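Side-chain contact in uncharacterized hypothetical protein (Bacteroides uniformis, PDB 4EIU), which is of unknown function but belongs to the DUF3823 family, whose N-terminal domain falls in the transthyretin clan of beta-rich folds: residues A132-T137 / V219-R224. Sequence-based numbering, arbitrary orientation.
Sequences AQVRVT and VRAAAR
Val-134 and Val-136 each set both arms of their isopropyl fork against a single methyl group, that of Ala-221 and Ala-223 respectively. In Val-134 the branch lying anti to the carbonyl carbon comes nearer, with CG2 3.6 Å from Ala-221 CB, while CG1, anti to the backbone N (chi1 177°), stands 3.8 Å from the same CB. Two residues further along, on the same face of the strand, Val-136 has the same rotamer, and its CG2 meets Ala-223 CB at 3.8 Å. The CA atoms of Val-134 and Ala-221 are 6.8 Å apart, a close approach for strands of two facing sheets: a beta-branched residue suits the extended backbone on one side, and alanine is small enough to let the other strand come near. The strands belong to two antiparallel sheets packed face to face as a beta-sandwich, 129-138 being the middle strand of a three-stranded sheet and 216-225 an inner strand of a four-stranded one. From strand 115-126, Val-117 touches Ala-221 and Leu-115 touches Ala-223; Phe-195 lies against Val-136. Gln-133, Arg-135 and Thr-137 alternate onto the opposite, partly exposed face; Gln-133 hydrogen-bonds through OE1 to Thr-204 and through NE2 to Glu-202, both on adjacent strand 202-206. Arg-224 points away from the contact and forms a salt bridge with Asp-164.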
loop_
_atom_site.group_PDB
_atom_site.type_symbol
_atom_site.label_atom_id
_atom_site.label_comp_id
_atom_site.label_asym_id
_atom_site.label_seq_id
_atom_site.Cartn_x
_atom_site.Cartn_y
_atom_site.Cartn_z
ATOM N N ALA A 132 -14.693 -2.134 -15.620
ATOM C CA ALA A 132 -13.272 -2.394 -15.803
ATOM C C ALA A 132 -12.936 -3.851 -15.546
ATOM O O ALA A 132 -13.658 -4.539 -14.826
ATOM C CB ALA A 132 -12.465 -1.512 -14.855
ATOM N N GLN A 133 -11.821 -4.293 -16.131
ATOM C CA GLN A 133 -11.213 -5.591 -15.861
ATOM C C GLN A 133 -10.001 -5.409 -14.939
ATOM O O GLN A 133 -9.055 -4.673 -15.274
ATOM C CB GLN A 133 -10.781 -6.255 -17.173
ATOM C CG GLN A 133 -11.918 -6.449 -18.171
ATOM C CD GLN A 133 -12.927 -7.476 -17.690
ATOM O OE1 GLN A 133 -13.979 -7.134 -17.147
ATOM N NE2 GLN A 133 -12.597 -8.743 -17.863
ATOM N N VAL A 134 -10.042 -6.054 -13.772
ATOM C CA VAL A 134 -8.962 -5.975 -12.772
ATOM C C VAL A 134 -8.287 -7.331 -12.636
ATOM O O VAL A 134 -8.968 -8.370 -12.578
ATOM C CB VAL A 134 -9.477 -5.534 -11.377
ATOM C CG1 VAL A 134 -8.342 -5.528 -10.353
ATOM C CG2 VAL A 134 -10.085 -4.137 -11.444
ATOM N N ARG A 135 -6.953 -7.339 -12.582
ATOM C CA ARG A 135 -6.230 -8.591 -12.354
ATOM C C ARG A 135 -5.423 -8.510 -11.059
ATOM O O ARG A 135 -4.535 -7.679 -10.940
ATOM C CB ARG A 135 -5.326 -8.934 -13.535
ATOM C CG ARG A 135 -4.658 -10.293 -13.376
ATOM C CD ARG A 135 -3.407 -10.444 -14.222
ATOM N NE ARG A 135 -3.777 -10.796 -15.566
ATOM C CZ ARG A 135 -3.550 -10.098 -16.682
ATOM N NH1 ARG A 135 -2.884 -8.950 -16.707
ATOM N NH2 ARG A 135 -3.997 -10.595 -17.814
ATOM N N VAL A 136 -5.737 -9.379 -10.095
ATOM C CA VAL A 136 -4.982 -9.468 -8.841
ATOM C C VAL A 136 -4.074 -10.701 -8.820
ATOM O O VAL A 136 -4.506 -11.835 -9.089
ATOM C CB VAL A 136 -5.916 -9.474 -7.615
ATOM C CG1 VAL A 136 -5.112 -9.566 -6.304
ATOM C CG2 VAL A 136 -6.808 -8.232 -7.638
ATOM N N THR A 137 -2.808 -10.484 -8.490
ATOM C CA THR A 137 -1.850 -11.597 -8.303
ATOM C C THR A 137 -1.060 -11.425 -7.019
ATOM O O THR A 137 -0.976 -10.326 -6.469
ATOM C CB THR A 137 -0.858 -11.721 -9.498
ATOM O OG1 THR A 137 -0.289 -10.441 -9.766
ATOM C CG2 THR A 137 -1.549 -12.251 -10.791
ATOM N N VAL A 219 -10.226 6.578 -12.044
ATOM C CA VAL A 219 -10.563 5.268 -11.461
ATOM C C VAL A 219 -9.306 4.485 -11.106
ATOM O O VAL A 219 -8.246 4.665 -11.711
ATOM C CB VAL A 219 -11.435 4.405 -12.407
ATOM C CG1 VAL A 219 -12.659 5.175 -12.868
ATOM C CG2 VAL A 219 -10.621 3.912 -13.594
ATOM N N ARG A 220 -9.420 3.607 -10.120
ATOM C CA ARG A 220 -8.262 2.874 -9.645
ATOM C C ARG A 220 -8.701 1.604 -8.917
ATOM O O ARG A 220 -9.706 1.619 -8.206
ATOM C CB ARG A 220 -7.484 3.746 -8.688
ATOM C CG ARG A 220 -6.029 3.381 -8.514
ATOM C CD ARG A 220 -5.369 4.425 -7.634
ATOM N NE ARG A 220 -3.972 4.118 -7.364
ATOM C CZ ARG A 220 -3.244 4.663 -6.386
ATOM N NH1 ARG A 220 -3.757 5.557 -5.550
ATOM N NH2 ARG A 220 -1.975 4.283 -6.221
ATOM N N ALA A 221 -7.931 0.534 -9.093
ATOM C CA ALA A 221 -8.216 -0.746 -8.436
ATOM C C ALA A 221 -7.322 -0.920 -7.249
ATOM O O ALA A 221 -6.212 -0.365 -7.192
ATOM C CB ALA A 221 -8.072 -1.908 -9.410
ATOM N N ALA A 222 -7.835 -1.645 -6.257
ATOM C CA ALA A 222 -7.089 -1.972 -5.083
ATOM C C ALA A 222 -7.546 -3.322 -4.578
ATOM O O ALA A 222 -8.680 -3.711 -4.828
ATOM C CB ALA A 222 -7.250 -0.903 -4.000
ATOM N N ALA A 223 -6.639 -4.038 -3.905
ATOM C CA ALA A 223 -6.970 -5.344 -3.279
ATOM C C ALA A 223 -6.093 -5.540 -2.035
ATOM O O ALA A 223 -5.001 -4.937 -1.894
ATOM C CB ALA A 223 -6.818 -6.474 -4.250
ATOM N N ARG A 224 -6.628 -6.277 -1.075
ATOM C CA ARG A 224 -5.877 -6.539 0.137
ATOM C C ARG A 224 -6.120 -7.942 0.654
ATOM O O ARG A 224 -7.055 -8.638 0.216
ATOM C CB ARG A 224 -6.229 -5.510 1.188
ATOM C CG ARG A 224 -7.684 -5.536 1.614
ATOM C CD ARG A 224 -7.932 -4.560 2.726
ATOM N NE ARG A 224 -9.356 -4.429 2.979
ATOM C CZ ARG A 224 -9.888 -3.669 3.921
ATOM N NH1 ARG A 224 -9.132 -2.922 4.699
ATOM N NH2 ARG A 224 -11.211 -3.638 4.062
#